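Local structure of carbohydrate esterase family 2 (CE2) (Chaetomium olivicolor, 4XVH) at residues G6-P18 and Y185-F199. The protein probably removes acetyl groups from xylan or related plant polysaccharides, as a family 2 carbohydrate esterase built from a beta-sandwich carbohydrate-binding domain and an SGNH-type hydrolase domain. Numbering follows the deposited sequence.
Sequences GRVNPATKELSWP and YTRYGANDADGSYPF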
loop_
_atom_site.group_PDB
_atom_site.type_symbol
_atom_site.label_atom_id
_atom_site.label_comp_id
_atom_site.label_asym_id
_atom_site.label_seq_id
_atom_site.Cartn_x
_atom_site.Cartn_y
_atom_site.Cartn_z
ATOM N N GLY A 6 -0.667 -8.758 -5.691
ATOM C CA GLY A 6 -0.307 -7.373 -5.936
ATOM C C GLY A 6 0.312 -7.194 -7.313
ATOM O O GLY A 6 0.304 -8.120 -8.138
ATOM N N ARG A 7 0.874 -6.010 -7.557
ATOM C CA ARG A 7 1.405 -5.692 -8.860
ATOM C C ARG A 7 2.849 -6.196 -8.942
ATOM O O ARG A 7 3.747 -5.599 -8.343
ATOM C CB ARG A 7 1.325 -4.186 -9.113
ATOM C CG ARG A 7 1.788 -3.741 -10.507
ATOM C CD ARG A 7 1.785 -2.222 -10.610
ATOM N NE ARG A 7 0.430 -1.672 -10.637
ATOM C CZ ARG A 7 0.172 -0.413 -10.984
ATOM N NH1 ARG A 7 1.199 0.387 -11.312
ATOM N NH2 ARG A 7 -1.088 0.047 -11.030
ATOM N N VAL A 8 3.054 -7.318 -9.643
ATOM C CA VAL A 8 4.383 -7.930 -9.745
ATOM C C VAL A 8 4.718 -8.172 -11.205
ATOM O O VAL A 8 3.993 -8.863 -11.903
ATOM C CB VAL A 8 4.476 -9.247 -8.963
ATOM C CG1 VAL A 8 5.862 -9.934 -9.148
ATOM C CG2 VAL A 8 4.206 -8.986 -7.461
ATOM N N ASN A 9 5.808 -7.572 -11.667
ATOM C CA ASN A 9 6.216 -7.741 -13.059
ATOM C C ASN A 9 6.642 -9.187 -13.289
ATOM O O ASN A 9 7.629 -9.630 -12.725
ATOM C CB ASN A 9 7.351 -6.775 -13.389
ATOM C CG ASN A 9 7.714 -6.749 -14.870
ATOM O OD1 ASN A 9 7.359 -7.640 -15.651
ATOM N ND2 ASN A 9 8.463 -5.719 -15.249
ATOM N N PRO A 10 5.890 -9.939 -14.114
ATOM C CA PRO A 10 6.278 -11.341 -14.314
ATOM C C PRO A 10 7.606 -11.513 -15.058
ATOM O O PRO A 10 8.149 -12.610 -15.019
ATOM C CB PRO A 10 5.118 -11.922 -15.128
ATOM C CG PRO A 10 4.524 -10.742 -15.854
ATOM C CD PRO A 10 4.717 -9.553 -14.923
ATOM N N ALA A 11 8.131 -10.461 -15.688
ATOM C CA ALA A 11 9.433 -10.559 -16.353
ATOM C C ALA A 11 10.593 -10.493 -15.357
ATOM O O ALA A 11 11.725 -10.868 -15.687
ATOM C CB ALA A 11 9.593 -9.456 -17.416
ATOM N N THR A 12 10.326 -10.004 -14.149
ATOM C CA THR A 12 11.373 -9.888 -13.140
ATOM C C THR A 12 11.096 -10.683 -11.866
ATOM O O THR A 12 12.011 -10.974 -11.110
ATOM C CB THR A 12 11.548 -8.447 -12.710
ATOM O OG1 THR A 12 10.339 -8.039 -12.056
ATOM C CG2 THR A 12 11.833 -7.547 -13.935
ATOM N N LYS A 13 9.819 -10.971 -11.613
ATOM C CA LYS A 13 9.366 -11.571 -10.368
ATOM C C LYS A 13 9.872 -10.815 -9.132
ATOM O O LYS A 13 10.112 -11.403 -8.060
ATOM C CB LYS A 13 9.770 -13.044 -10.302
ATOM C CG LYS A 13 9.058 -13.885 -11.369
ATOM C CD LYS A 13 9.100 -15.382 -11.065
ATOM C CE LYS A 13 10.500 -15.944 -11.120
ATOM N NZ LYS A 13 10.501 -17.432 -10.874
ATOM N N GLU A 14 9.984 -9.499 -9.286
ATOM C CA GLU A 14 10.414 -8.631 -8.191
ATOM C C GLU A 14 9.254 -8.242 -7.303
ATOM O O GLU A 14 8.251 -7.673 -7.761
ATOM C CB GLU A 14 11.093 -7.361 -8.726
ATOM C CG GLU A 14 11.582 -6.384 -7.635
ATOM C CD GLU A 14 12.086 -5.073 -8.234
ATOM O OE1 GLU A 14 11.758 -4.779 -9.403
ATOM O OE2 GLU A 14 12.842 -4.352 -7.550
ATOM N N LEU A 15 9.384 -8.566 -6.024
ATOM C CA LEU A 15 8.475 -8.042 -5.017
ATOM C C LEU A 15 8.939 -6.643 -4.673
ATOM O O LEU A 15 9.847 -6.443 -3.861
ATOM C CB LEU A 15 8.444 -8.940 -3.792
ATOM C CG LEU A 15 8.117 -10.403 -4.106
ATOM C CD1 LEU A 15 8.061 -11.131 -2.756
ATOM C CD2 LEU A 15 6.778 -10.560 -4.874
ATOM N N SER A 16 8.322 -5.678 -5.334
ATOM C CA SER A 16 8.742 -4.285 -5.256
ATOM C C SER A 16 7.758 -3.457 -4.428
ATOM O O SER A 16 8.119 -2.905 -3.393
ATOM C CB SER A 16 8.856 -3.700 -6.667
ATOM O OG SER A 16 9.176 -2.329 -6.592
ATOM N N TRP A 17 6.507 -3.350 -4.873
ATOM C CA TRP A 17 5.519 -2.601 -4.094
ATOM C C TRP A 17 5.221 -3.268 -2.729
ATOM O O TRP A 17 5.385 -4.481 -2.561
ATOM C CB TRP A 17 4.228 -2.448 -4.923
ATOM C CG TRP A 17 4.410 -1.645 -6.174
ATOM C CD1 TRP A 17 4.359 -2.112 -7.468
ATOM C CD2 TRP A 17 4.735 -0.238 -6.268
ATOM N NE1 TRP A 17 4.601 -1.074 -8.356
ATOM C CE2 TRP A 17 4.829 0.081 -7.645
ATOM C CE3 TRP A 17 4.960 0.776 -5.322
ATOM C CZ2 TRP A 17 5.123 1.379 -8.098
ATOM C CZ3 TRP A 17 5.247 2.066 -5.779
ATOM C CH2 TRP A 17 5.318 2.352 -7.149
ATOM N N PRO A 18 4.792 -2.468 -1.738
ATOM C CA PRO A 18 4.369 -3.028 -0.453
ATOM C C PRO A 18 3.229 -4.004 -0.657
ATOM O O PRO A 18 2.392 -3.789 -1.546
ATOM C CB PRO A 18 3.867 -1.803 0.334
ATOM C CG PRO A 18 4.546 -0.623 -0.317
ATOM C CD PRO A 18 4.585 -1.010 -1.789
ATOM N N TYR A 185 2.653 5.313 -10.506
ATOM C CA TYR A 185 1.528 4.415 -10.783
ATOM C C TYR A 185 1.519 3.833 -12.213
ATOM O O TYR A 185 0.774 2.870 -12.481
ATOM C CB TYR A 185 0.210 5.140 -10.516
ATOM C CG TYR A 185 -1.041 4.274 -10.510
ATOM C CD1 TYR A 185 -1.309 3.390 -9.454
ATOM C CD2 TYR A 185 -1.963 4.369 -11.535
ATOM C CE1 TYR A 185 -2.469 2.622 -9.446
ATOM C CE2 TYR A 185 -3.100 3.616 -11.530
ATOM C CZ TYR A 185 -3.357 2.745 -10.506
ATOM O OH TYR A 185 -4.532 2.021 -10.528
ATOM N N THR A 186 2.341 4.370 -13.118
ATOM C CA THR A 186 2.410 3.794 -14.477
ATOM C C THR A 186 3.444 2.675 -14.593
ATOM O O THR A 186 3.588 2.056 -15.656
ATOM C CB THR A 186 2.766 4.834 -15.567
ATOM O OG1 THR A 186 4.114 5.279 -15.390
ATOM C CG2 THR A 186 1.818 6.037 -15.535
ATOM N N ARG A 187 4.171 2.421 -13.511
ATOM C CA ARG A 187 5.291 1.484 -13.571
ATOM C C ARG A 187 4.887 0.106 -13.106
ATOM O O ARG A 187 4.045 0.006 -12.239
ATOM C CB ARG A 187 6.459 2.002 -12.694
ATOM C CG ARG A 187 7.039 3.333 -13.162
ATOM C CD ARG A 187 8.117 3.799 -12.186
ATOM N NE ARG A 187 8.811 4.975 -12.700
ATOM C CZ ARG A 187 9.896 5.483 -12.132
ATOM N NH1 ARG A 187 10.406 4.910 -11.044
ATOM N NH2 ARG A 187 10.465 6.558 -12.656
ATOM N N TYR A 188 5.508 -0.948 -13.639
ATOM C CA TYR A 188 5.188 -2.299 -13.181
ATOM C C TYR A 188 5.750 -2.474 -11.779
ATOM O O TYR A 188 5.016 -2.392 -10.800
ATOM C CB TYR A 188 5.760 -3.401 -14.090
ATOM C CG TYR A 188 4.777 -4.565 -14.217
ATOM C CD1 TYR A 188 4.432 -5.099 -15.456
ATOM C CD2 TYR A 188 4.054 -4.990 -13.093
ATOM C CE1 TYR A 188 3.501 -6.133 -15.558
ATOM C CE2 TYR A 188 3.116 -5.999 -13.182
ATOM C CZ TYR A 188 2.850 -6.572 -14.412
ATOM O OH TYR A 188 1.893 -7.561 -14.456
ATOM N N GLY A 189 7.058 -2.726 -11.683
ATOM C CA GLY A 189 7.726 -2.654 -10.396
ATOM C C GLY A 189 8.100 -1.208 -10.166
ATOM O O GLY A 189 8.203 -0.442 -11.136
ATOM N N ALA A 190 8.325 -0.832 -8.908
ATOM C CA ALA A 190 8.541 0.572 -8.567
ATOM C C ALA A 190 9.687 1.236 -9.292
ATOM O O ALA A 190 9.632 2.446 -9.512
ATOM C CB ALA A 190 8.766 0.730 -7.072
ATOM N N ASN A 191 10.739 0.486 -9.646
ATOM C CA ASN A 191 11.864 1.112 -10.336
ATOM C C ASN A 191 11.908 0.739 -11.807
ATOM O O ASN A 191 12.904 0.946 -12.446
ATOM C CB ASN A 191 13.189 0.734 -9.694
ATOM C CG ASN A 191 13.266 1.140 -8.248
ATOM O OD1 ASN A 191 13.564 0.320 -7.383
ATOM N ND2 ASN A 191 13.014 2.399 -7.976
ATOM N N ASP A 192 10.826 0.172 -12.330
ATOM C CA ASP A 192 10.774 -0.150 -13.755
ATOM C C ASP A 192 10.485 1.120 -14.575
ATOM O O ASP A 192 10.201 2.180 -14.017
ATOM C CB ASP A 192 9.742 -1.256 -14.012
ATOM C CG ASP A 192 10.155 -2.588 -13.367
ATOM O OD1 ASP A 192 11.361 -2.735 -13.072
ATOM O OD2 ASP A 192 9.308 -3.495 -13.182
ATOM N N ALA A 193 10.587 1.018 -15.893
ATOM C CA ALA A 193 10.380 2.173 -16.774
ATOM C C ALA A 193 8.993 2.768 -16.594
ATOM O O ALA A 193 8.028 2.051 -16.303
ATOM C CB ALA A 193 10.584 1.785 -18.208
ATOM N N ASP A 194 8.906 4.081 -16.778
ATOM C CA ASP A 194 7.621 4.753 -16.904
ATOM C C ASP A 194 6.773 4.054 -17.946
ATOM O O ASP A 194 7.277 3.609 -18.980
ATOM C CB ASP A 194 7.815 6.217 -17.270
ATOM C CG ASP A 194 8.609 6.971 -16.220
ATOM O OD1 ASP A 194 8.485 6.638 -15.027
ATOM O OD2 ASP A 194 9.358 7.885 -16.586
ATOM N N GLY A 195 5.491 3.917 -17.645
ATOM C CA GLY A 195 4.574 3.244 -18.544
ATOM C C GLY A 195 4.753 1.739 -18.694
ATOM O O GLY A 195 4.145 1.139 -19.587
ATOM N N SER A 196 5.551 1.108 -17.835
ATOM C CA SER A 196 5.801 -0.320 -18.005
ATOM C C SER A 196 4.661 -1.199 -17.472
ATOM O O SER A 196 4.630 -2.367 -17.782
ATOM C CB SER A 196 7.132 -0.744 -17.343
ATOM O OG SER A 196 7.175 -0.453 -15.947
ATOM N N TYR A 197 3.747 -0.676 -16.658
ATOM C CA TYR A 197 2.575 -1.492 -16.283
ATOM C C TYR A 197 1.554 -1.537 -17.422
ATOM O O TYR A 197 1.031 -0.503 -17.819
ATOM C CB TYR A 197 1.897 -0.958 -15.008
ATOM C CG TYR A 197 0.782 -1.869 -14.472
ATOM C CD1 TYR A 197 1.022 -3.224 -14.167
ATOM C CD2 TYR A 197 -0.493 -1.370 -14.259
ATOM C CE1 TYR A 197 0.005 -4.048 -13.673
ATOM C CE2 TYR A 197 -1.515 -2.174 -13.758
ATOM C CZ TYR A 197 -1.261 -3.514 -13.476
ATOM O OH TYR A 197 -2.289 -4.295 -13.009
ATOM N N PRO A 198 1.242 -2.742 -17.933
ATOM C CA PRO A 198 0.351 -2.778 -19.098
ATOM C C PRO A 198 -1.138 -2.713 -18.735
ATOM O O PRO A 198 -1.955 -2.773 -19.641
ATOM C CB PRO A 198 0.700 -4.114 -19.766
ATOM C CG PRO A 198 1.181 -4.986 -18.696
ATOM C CD PRO A 198 1.745 -4.080 -17.578
ATOM N N PHE A 199 -1.483 -2.581 -17.455
ATOM C CA PHE A 199 -2.904 -2.617 -17.072
ATOM C C PHE A 199 -3.632 -3.855 -17.666
ATOM O O PHE A 199 -4.596 -3.729 -18.450
ATOM C CB PHE A 199 -3.565 -1.303 -17.483
ATOM C CG PHE A 199 -3.128 -0.149 -16.609
ATOM C CD1 PHE A 199 -3.721 0.039 -15.364
ATOM C CD2 PHE A 199 -2.087 0.684 -16.996
ATOM C CE1 PHE A 199 -3.298 1.062 -14.504
ATOM C CE2 PHE A 199 -1.655 1.731 -16.155
ATOM C CZ PHE A 199 -2.261 1.915 -14.899
HETATM O O HOH W 1 0.764 -7.924 -11.843
HETATM O O HOH W 2 9.932 -5.321 -11.324
HETATM O O HOH W 3 11.312 -2.283 -10.198
HETATM O O HOH W 4 14.693 -2.687 -8.547
HETATM O O HOH W 5 11.880 -2.154 -6.018
HETATM O O HOH W 6 13.301 -4.422 -11.761
#
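Arg-7 reaches across to the 185-199 loop and illustrates how one guanidinium can serve both aromatic and polar partners. The group lies flat over the face of Tyr-197, its plane 11° from that of the ring, while its NH2 hangs over a face of Tyr-185 toward the rim, 3.3 Å from CE1, in a second cation-pi contact. At its edge, NH1 donates to two carbonyls: to Tyr-185 O at 2.8 Å, from above the carbonyl plane, and to Arg-187 O at 3.0 Å. The chain runs extended to CD and bends at chi3 (-71°), which turns the guanidinium into this setting. With an alanine here, Tyr-185 O and Arg-187 O would probably lose this buried donor, and the face of Tyr-197 its stacked guanidinium. The contact joins the N-terminal jelly-roll domain to the SGNH hydrolase domain, whose loop follows helix 181-184, and Tyr-185 OH hydrogen-bonds to Asp-113 on strand 111-116 of the parallel sheet. Tyr-188 is clasped on both faces, by Tyr-197 CD1 on one and by Asn-9 on the other, where Asn-9 CA sits 3.5 Å from the ring centroid and the amide stacks nearly parallel to the ring. Asn-9 ND2 then donates almost straight (179°) to Asp-192 OD2; Gly-189 N reaches that oxygen from the opposite face of the carboxylate. Trp-17 NE1 binds Tyr-188 O at 2.8 Å, and Ala-190 CB covers a face of the indole. Beside it, Ser-16 OG accepts from Ala-190 N at 2.9 Å. Nearby, a water donates to both Glu-14 OE1 and Asp-192 OD2, and Glu-14 OE2 is also hydrogen-bonded to Ser-89 OG.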